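Aminoacyl-histidine dipeptidase (Vibrio alginolyticus, PDB 3MRU) probably hydrolyses dipeptides, carnosine-type Xaa-His substrates among them, as a zinc-dependent metallopeptidase of the M20C family. Local coordinates at residues Met1-Pro13 with Ile100-Lys112. Sequence-based numbering, arbitrary orientation.
Sequences MSEFHSEISTLSP and IQPYIDGEWVTAK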
ATOM      1  N   MET A   1      11.511  14.047 -29.126  1.00 93.14           N
ATOM      2  CA  MET A   1      11.441  15.452 -29.485  1.00 93.14           C
ATOM      3  C   MET A   1      12.692  15.827 -30.228  1.00 93.14           C
ATOM      4  O   MET A   1      12.672  16.133 -31.407  1.00169.13           O
ATOM      5  CB  MET A   1      11.352  16.307 -28.227  1.00185.16           C
ATOM      6  CG  MET A   1      10.386  17.466 -28.294  1.00185.16           C
ATOM      7  SD  MET A   1      10.790  18.804 -27.155  1.00185.16           S
ATOM      8  CE  MET A   1       9.937  18.329 -25.654  1.00185.16           C
ATOM      9  N   SER A   2      13.792  15.820 -29.501  1.00 88.21           N
ATOM     10  CA  SER A   2      15.100  16.154 -30.060  1.00 87.90           C
ATOM     11  C   SER A   2      15.756  14.894 -30.634  1.00 87.27           C
ATOM     12  O   SER A   2      16.239  14.899 -31.770  1.00 87.29           O
ATOM     13  CB  SER A   2      15.992  16.836 -29.001  1.00127.70           C
ATOM     14  OG  SER A   2      15.234  17.494 -27.979  1.00128.70           O
ATOM     15  N   GLU A   3      15.759  13.815 -29.851  1.00 89.85           N
ATOM     16  CA  GLU A   3      16.311  12.531 -30.286  1.00 89.11           C
ATOM     17  C   GLU A   3      15.250  11.756 -31.049  1.00 87.97           C
ATOM     18  O   GLU A   3      14.711  10.757 -30.565  1.00 87.59           O
ATOM     19  CB  GLU A   3      16.798  11.713 -29.089  1.00136.85           C
ATOM     20  CG  GLU A   3      17.837  12.413 -28.217  1.00138.71           C
ATOM     21  CD  GLU A   3      17.235  13.332 -27.151  1.00140.23           C
ATOM     22  OE1 GLU A   3      18.025  13.981 -26.425  1.00141.45           O
ATOM     23  OE2 GLU A   3      15.986  13.412 -27.035  1.00140.10           O
ATOM     24  N   PHE A   4      14.963  12.234 -32.253  1.00 92.21           N
ATOM     25  CA  PHE A   4      13.844  11.740 -33.029  1.00 91.03           C
ATOM     26  C   PHE A   4      14.120  10.386 -33.691  1.00 89.89           C
ATOM     27  O   PHE A   4      13.195   9.607 -33.958  1.00 89.80           O
ATOM     28  CB  PHE A   4      13.431  12.781 -34.067  1.00 91.52           C
ATOM     29  CG  PHE A   4      12.357  12.310 -34.984  1.00 92.21           C
ATOM     30  CD1 PHE A   4      12.665  11.882 -36.278  1.00 93.34           C
ATOM     31  CD2 PHE A   4      11.041  12.252 -34.554  1.00 93.17           C
ATOM     32  CE1 PHE A   4      11.680  11.424 -37.141  1.00 92.72           C
ATOM     33  CE2 PHE A   4      10.047  11.796 -35.410  1.00 94.26           C
ATOM     34  CZ  PHE A   4      10.370  11.380 -36.710  1.00 93.16           C
ATOM     35  N   HIS A   5      15.388  10.104 -33.945  1.00 87.18           N
ATOM     36  CA  HIS A   5      15.744   8.876 -34.621  1.00 85.70           C
ATOM     37  C   HIS A   5      16.208   7.739 -33.683  1.00 84.48           C
ATOM     38  O   HIS A   5      16.612   6.671 -34.163  1.00 84.89           O
ATOM     39  CB  HIS A   5      16.810   9.171 -35.674  1.00 89.78           C
ATOM     40  CG  HIS A   5      16.446  10.280 -36.613  1.00 90.01           C
ATOM     41  ND1 HIS A   5      16.882  11.578 -36.435  1.00 90.05           N
ATOM     42  CD2 HIS A   5      15.713  10.279 -37.753  1.00 90.15           C
ATOM     43  CE1 HIS A   5      16.434  12.331 -37.424  1.00 89.45           C
ATOM     44  NE2 HIS A   5      15.717  11.569 -38.234  1.00 90.25           N
ATOM     45  N   SER A   6      16.124   7.944 -32.365  1.00 76.39           N
ATOM     46  CA  SER A   6      16.654   6.990 -31.378  1.00 74.15           C
ATOM     47  C   SER A   6      15.761   5.768 -31.119  1.00 72.69           C
ATOM     48  O   SER A   6      14.584   5.914 -30.793  1.00 72.58           O
ATOM     49  CB  SER A   6      16.944   7.715 -30.060  1.00 80.25           C
ATOM     50  OG  SER A   6      17.946   8.702 -30.235  1.00 80.44           O
ATOM     51  N   GLU A   7      16.324   4.564 -31.241  1.00 77.26           N
ATOM     52  CA  GLU A   7      15.543   3.338 -31.047  1.00 75.73           C
ATOM     53  C   GLU A   7      15.584   2.835 -29.617  1.00 74.33           C
ATOM     54  O   GLU A   7      16.663   2.648 -29.045  1.00 74.20           O
ATOM     55  CB  GLU A   7      15.955   2.215 -32.015  1.00 81.42           C
ATOM     56  CG  GLU A   7      14.738   1.603 -32.757  1.00 83.08           C
ATOM     57  CD  GLU A   7      13.825   0.772 -31.850  1.00 85.00           C
ATOM     58  OE1 GLU A   7      14.348  -0.202 -31.279  1.00 84.62           O
ATOM     59  OE2 GLU A   7      12.605   1.072 -31.706  1.00 85.23           O
ATOM     60  N   ILE A   8      14.393   2.610 -29.059  1.00 67.32           N
ATOM     61  CA  ILE A   8      14.255   1.992 -27.755  1.00 65.42           C
ATOM     62  C   ILE A   8      14.997   0.657 -27.712  1.00 65.12           C
ATOM     63  O   ILE A   8      15.619   0.350 -26.710  1.00 65.49           O
ATOM     64  CB  ILE A   8      12.781   1.816 -27.379  1.00 42.92           C
ATOM     65  CG1 ILE A   8      12.032   3.143 -27.491  1.00 43.18           C
ATOM     66  CG2 ILE A   8      12.621   1.285 -25.997  1.00 41.61           C
ATOM     67  CD1 ILE A   8      12.334   4.225 -26.450  1.00 76.89           C
ATOM     68  N   SER A   9      14.976  -0.130 -28.787  1.00 65.07           N
ATOM     69  CA  SER A   9      15.620  -1.460 -28.740  1.00 64.85           C
ATOM     70  C   SER A   9      17.146  -1.425 -28.817  1.00 64.56           C
ATOM     71  O   SER A   9      17.784  -2.477 -28.942  1.00 64.80           O
ATOM     72  CB  SER A   9      15.109  -2.404 -29.833  1.00 82.30           C
ATOM     73  OG  SER A   9      13.724  -2.310 -30.018  1.00 83.61           O
ATOM     74  N   THR A  10      17.730  -0.231 -28.771  1.00 64.00           N
ATOM     75  CA  THR A  10      19.186  -0.107 -28.849  1.00 63.51           C
ATOM     76  C   THR A  10      19.810   0.604 -27.633  1.00 63.29           C
ATOM     77  O   THR A  10      21.011   0.911 -27.618  1.00 63.22           O
ATOM     78  CB  THR A  10      19.617   0.544 -30.176  1.00 74.35           C
ATOM     79  OG1 THR A  10      19.040   1.861 -30.278  1.00 75.06           O
ATOM     80  CG2 THR A  10      19.188  -0.327 -31.340  1.00 72.36           C
ATOM     81  N   LEU A  11      18.971   0.852 -26.627  1.00 62.76           N
ATOM     82  CA  LEU A  11      19.398   1.312 -25.317  1.00 62.02           C
ATOM     83  C   LEU A  11      20.018   0.121 -24.595  1.00 62.31           C
ATOM     84  O   LEU A  11      19.634  -1.026 -24.838  1.00 62.33           O
ATOM     85  CB  LEU A  11      18.193   1.840 -24.537  1.00 53.89           C
ATOM     86  CG  LEU A  11      17.606   3.144 -25.074  1.00 52.99           C
ATOM     87  CD1 LEU A  11      16.244   3.434 -24.500  1.00 52.16           C
ATOM     88  CD2 LEU A  11      18.536   4.293 -24.811  1.00 51.78           C
ATOM     89  N   SER A  12      20.988   0.376 -23.728  1.00 74.27           N
ATOM     90  CA  SER A  12      21.588  -0.725 -22.995  1.00 74.63           C
ATOM     91  C   SER A  12      20.944  -0.945 -21.618  1.00 74.38           C
ATOM     92  O   SER A  12      20.632   0.022 -20.928  1.00 73.95           O
ATOM     93  CB  SER A  12      23.093  -0.541 -22.880  1.00 84.04           C
ATOM     94  OG  SER A  12      23.391   0.495 -21.990  1.00 86.10           O
ATOM     95  N   PRO A  13      20.751  -2.222 -21.219  1.00 69.39           N
ATOM     96  CA  PRO A  13      21.187  -3.450 -21.884  1.00 69.59           C
ATOM     97  C   PRO A  13      20.194  -3.858 -22.957  1.00 69.66           C
ATOM     98  O   PRO A  13      18.996  -4.004 -22.672  1.00 69.80           O
ATOM     99  CB  PRO A  13      21.175  -4.469 -20.753  1.00 64.66           C
ATOM    100  CG  PRO A  13      20.070  -4.055 -19.934  1.00 64.64           C
ATOM    101  CD  PRO A  13      19.985  -2.540 -20.009  1.00 64.62           C
ATOM    102  N   ILE A 100       1.552   0.417 -26.747  1.00 72.37           N
ATOM    103  CA  ILE A 100       2.196   1.577 -26.148  1.00 71.23           C
ATOM    104  C   ILE A 100       3.235   2.121 -27.117  1.00 70.98           C
ATOM    105  O   ILE A 100       4.053   1.373 -27.672  1.00 70.86           O
ATOM    106  CB  ILE A 100       2.891   1.220 -24.820  1.00 69.08           C
ATOM    107  CG1 ILE A 100       1.942   0.463 -23.878  1.00 68.33           C
ATOM    108  CG2 ILE A 100       3.477   2.460 -24.170  1.00 68.18           C
ATOM    109  CD1 ILE A 100       1.723  -1.000 -24.205  1.00 91.39           C
ATOM    110  N   GLN A 101       3.214   3.421 -27.343  1.00 73.86           N
ATOM    111  CA  GLN A 101       4.237   3.986 -28.190  1.00 73.65           C
ATOM    112  C   GLN A 101       5.312   4.584 -27.291  1.00 73.33           C
ATOM    113  O   GLN A 101       5.251   5.767 -26.987  1.00 73.90           O
ATOM    114  CB  GLN A 101       3.666   5.068 -29.107  1.00 95.84           C
ATOM    115  CG  GLN A 101       2.544   4.649 -30.043  1.00 95.81           C
ATOM    116  CD  GLN A 101       1.765   5.867 -30.518  1.00 97.74           C
ATOM    117  OE1 GLN A 101       2.266   6.670 -31.321  1.00 98.48           O
ATOM    118  NE2 GLN A 101       0.544   6.038 -29.997  1.00 98.38           N
ATOM    119  N   PRO A 102       6.312   3.781 -26.875  1.00 85.65           N
ATOM    120  CA  PRO A 102       7.328   4.383 -26.018  1.00 84.78           C
ATOM    121  C   PRO A 102       8.208   5.296 -26.860  1.00 84.41           C
ATOM    122  O   PRO A 102       8.393   5.040 -28.058  1.00 84.60           O
ATOM    123  CB  PRO A 102       8.133   3.175 -25.543  1.00 63.43           C
ATOM    124  CG  PRO A 102       8.007   2.176 -26.662  1.00 63.83           C
ATOM    125  CD  PRO A 102       6.612   2.365 -27.186  1.00 64.43           C
ATOM    126  N   TYR A 103       8.722   6.363 -26.258  1.00 60.58           N
ATOM    127  CA  TYR A 103       9.690   7.216 -26.930  1.00 59.88           C
ATOM    128  C   TYR A 103      10.758   7.702 -25.956  1.00 60.45           C
ATOM    129  O   TYR A 103      10.599   7.585 -24.739  1.00 60.45           O
ATOM    130  CB  TYR A 103       8.999   8.369 -27.659  1.00 59.79           C
ATOM    131  CG  TYR A 103       8.467   9.488 -26.784  1.00 58.93           C
ATOM    132  CD1 TYR A 103       9.169  10.697 -26.658  1.00 57.97           C
ATOM    133  CD2 TYR A 103       7.246   9.360 -26.114  1.00 57.18           C
ATOM    134  CE1 TYR A 103       8.692  11.725 -25.869  1.00 57.65           C
ATOM    135  CE2 TYR A 103       6.753  10.380 -25.324  1.00 56.74           C
ATOM    136  CZ  TYR A 103       7.478  11.562 -25.201  1.00 58.65           C
ATOM    137  OH  TYR A 103       6.994  12.587 -24.404  1.00 59.84           O
ATOM    138  N   ILE A 104      11.855   8.229 -26.495  1.00 74.70           N
ATOM    139  CA  ILE A 104      12.967   8.690 -25.668  1.00 75.20           C
ATOM    140  C   ILE A 104      13.022  10.212 -25.601  1.00 76.07           C
ATOM    141  O   ILE A 104      13.138  10.869 -26.629  1.00 76.42           O
ATOM    142  CB  ILE A 104      14.307   8.169 -26.207  1.00 63.86           C
ATOM    143  CG1 ILE A 104      14.314   6.636 -26.205  1.00 63.45           C
ATOM    144  CG2 ILE A 104      15.480   8.750 -25.390  1.00 63.57           C
ATOM    145  CD1 ILE A 104      15.445   5.997 -27.007  1.00 84.00           C
ATOM    146  N   ASP A 105      12.945  10.767 -24.394  1.00 88.08           N
ATOM    147  CA  ASP A 105      13.079  12.204 -24.202  1.00 89.14           C
ATOM    148  C   ASP A 105      14.058  12.462 -23.075  1.00 89.19           C
ATOM    149  O   ASP A 105      13.654  12.473 -21.905  1.00 89.38           O
ATOM    150  CB  ASP A 105      11.720  12.821 -23.857  1.00119.96           C
ATOM    151  CG  ASP A 105      11.714  14.367 -23.940  1.00122.17           C
ATOM    152  OD1 ASP A 105      12.626  14.961 -24.571  1.00123.92           O
ATOM    153  OD2 ASP A 105      10.763  14.991 -23.386  1.00124.64           O
ATOM    154  N   GLY A 106      15.334  12.650 -23.432  1.00 77.04           N
ATOM    155  CA  GLY A 106      16.397  12.983 -22.472  1.00 77.02           C
ATOM    156  C   GLY A 106      16.956  11.836 -21.651  1.00 77.00           C
ATOM    157  O   GLY A 106      17.540  10.914 -22.182  1.00 77.23           O
ATOM    158  N   GLU A 107      16.772  11.896 -20.343  1.00 69.96           N
ATOM    159  CA  GLU A 107      17.274  10.875 -19.439  1.00 70.59           C
ATOM    160  C   GLU A 107      16.172   9.840 -19.152  1.00 70.15           C
ATOM    161  O   GLU A 107      16.329   8.942 -18.310  1.00 69.97           O
ATOM    162  CB  GLU A 107      17.800  11.554 -18.160  1.00 97.22           C
ATOM    163  CG  GLU A 107      17.613  13.115 -18.178  1.00 99.07           C
ATOM    164  CD  GLU A 107      17.905  13.788 -16.821  1.00 99.55           C
ATOM    165  OE1 GLU A 107      17.258  14.850 -16.528  1.00102.08           O
ATOM    166  OE2 GLU A 107      18.771  13.259 -16.064  1.00100.67           O
ATOM    167  N   TRP A 108      15.074   9.971 -19.898  1.00 75.40           N
ATOM    168  CA  TRP A 108      13.810   9.264 -19.648  1.00 75.49           C
ATOM    169  C   TRP A 108      13.210   8.592 -20.882  1.00 76.04           C
ATOM    170  O   TRP A 108      13.459   8.994 -22.018  1.00 76.51           O
ATOM    171  CB  TRP A 108      12.765  10.255 -19.146  1.00 79.88           C
ATOM    172  CG  TRP A 108      13.192  10.959 -17.941  1.00 79.47           C
ATOM    173  CD1 TRP A 108      13.834  12.152 -17.878  1.00 78.68           C
ATOM    174  CD2 TRP A 108      13.053  10.498 -16.598  1.00 79.18           C
ATOM    175  NE1 TRP A 108      14.094  12.472 -16.574  1.00 78.92           N
ATOM    176  CE2 TRP A 108      13.621  11.471 -15.765  1.00 78.83           C
ATOM    177  CE3 TRP A 108      12.490   9.351 -16.014  1.00 79.14           C
ATOM    178  CZ2 TRP A 108      13.645  11.341 -14.379  1.00 79.15           C
ATOM    179  CZ3 TRP A 108      12.512   9.219 -14.642  1.00 78.95           C
ATOM    180  CH2 TRP A 108      13.085  10.210 -13.836  1.00 79.22           C
ATOM    181  N   VAL A 109      12.383   7.584 -20.649  1.00 79.57           N
ATOM    182  CA  VAL A 109      11.581   7.004 -21.703  1.00 79.93           C
ATOM    183  C   VAL A 109      10.161   7.035 -21.208  1.00 80.19           C
ATOM    184  O   VAL A 109       9.869   6.492 -20.140  1.00 80.25           O
ATOM    185  CB  VAL A 109      11.994   5.537 -22.002  1.00 74.68           C
ATOM    186  CG1 VAL A 109      10.857   4.727 -22.692  1.00 74.18           C
ATOM    187  CG2 VAL A 109      13.268   5.499 -22.836  1.00 75.18           C
ATOM    188  N   THR A 110       9.289   7.693 -21.969  1.00 80.81           N
ATOM    189  CA  THR A 110       7.859   7.761 -21.646  1.00 81.04           C
ATOM    190  C   THR A 110       7.016   7.397 -22.884  1.00 81.39           C
ATOM    191  O   THR A 110       7.541   7.326 -23.994  1.00 81.63           O
ATOM    192  CB  THR A 110       7.468   9.153 -20.991  1.00 71.11           C
ATOM    193  OG1 THR A 110       6.083   9.170 -20.594  1.00 70.86           O
ATOM    194  CG2 THR A 110       7.793  10.333 -21.916  1.00 69.69           C
ATOM    195  N   ALA A 111       5.734   7.114 -22.679  1.00 76.52           N
ATOM    196  CA  ALA A 111       4.792   6.925 -23.774  1.00 76.60           C
ATOM    197  C   ALA A 111       3.971   8.173 -23.840  1.00 76.86           C
ATOM    198  O   ALA A 111       3.710   8.782 -22.804  1.00 76.95           O
ATOM    199  CB  ALA A 111       3.897   5.760 -23.476  1.00 69.97           C
ATOM    200  N   LYS A 112       3.535   8.587 -25.021  1.00102.06           N
ATOM    201  CA  LYS A 112       2.682   9.779 -24.992  1.00103.00           C
ATOM    202  C   LYS A 112       1.166   9.580 -25.011  1.00102.83           C
ATOM    203  O   LYS A 112       0.606   8.781 -25.780  1.00102.87           O
ATOM    204  CB  LYS A 112       3.135  10.935 -25.901  1.00 89.77           C
ATOM    205  CG  LYS A 112       2.932  12.320 -25.199  1.00 90.26           C
ATOM    206  CD  LYS A 112       3.754  12.442 -23.873  1.00 91.05           C
ATOM    207  CE  LYS A 112       3.109  11.736 -22.652  1.00 91.09           C
ATOM    208  NZ  LYS A 112       4.096  11.291 -21.587  1.00 90.55           N
TER
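I8 and L11, in the N-terminal loop that leads into helix 14-25, pack on I104 and V109 of a β-hairpin. The hairpin joins strands 102-105 and 108-111 through a type II' turn, and its first strand borders a four-stranded antiparallel sheet. I104 carries most of the contact. Its side chain sets out toward the loop; with CG1 anti to the carbonyl carbon (chi1 -60°) and chi2 extended (167°), its CD1 meets L11 CD1 tip to tip at 3.7 Å. I8 instead slides past I104 in the opposite direction, and its CD1 reaches V109 CG2 at 3.9 Å. L11 passes alongside V109, the two side chains pointing in opposite senses, with L11 CD1 4.0 Å from V109 CG2. W17 of helix 14-25, against I8 and L11, and I469 of helix 469-485, against L11, I104 and V109, complete this apolar cluster, away from the zinc ions. Toward the turn the contact becomes polar. E3, bent at chi2 (85°), brings OE2 to 3.7 Å from G106 N and 4.4 Å from D105 OD1, a pairing of like charges that would probably be unfavourable if both carboxylates are ionised. S6 adds an apolar touch, its CB 3.8 Å from I104 CD1.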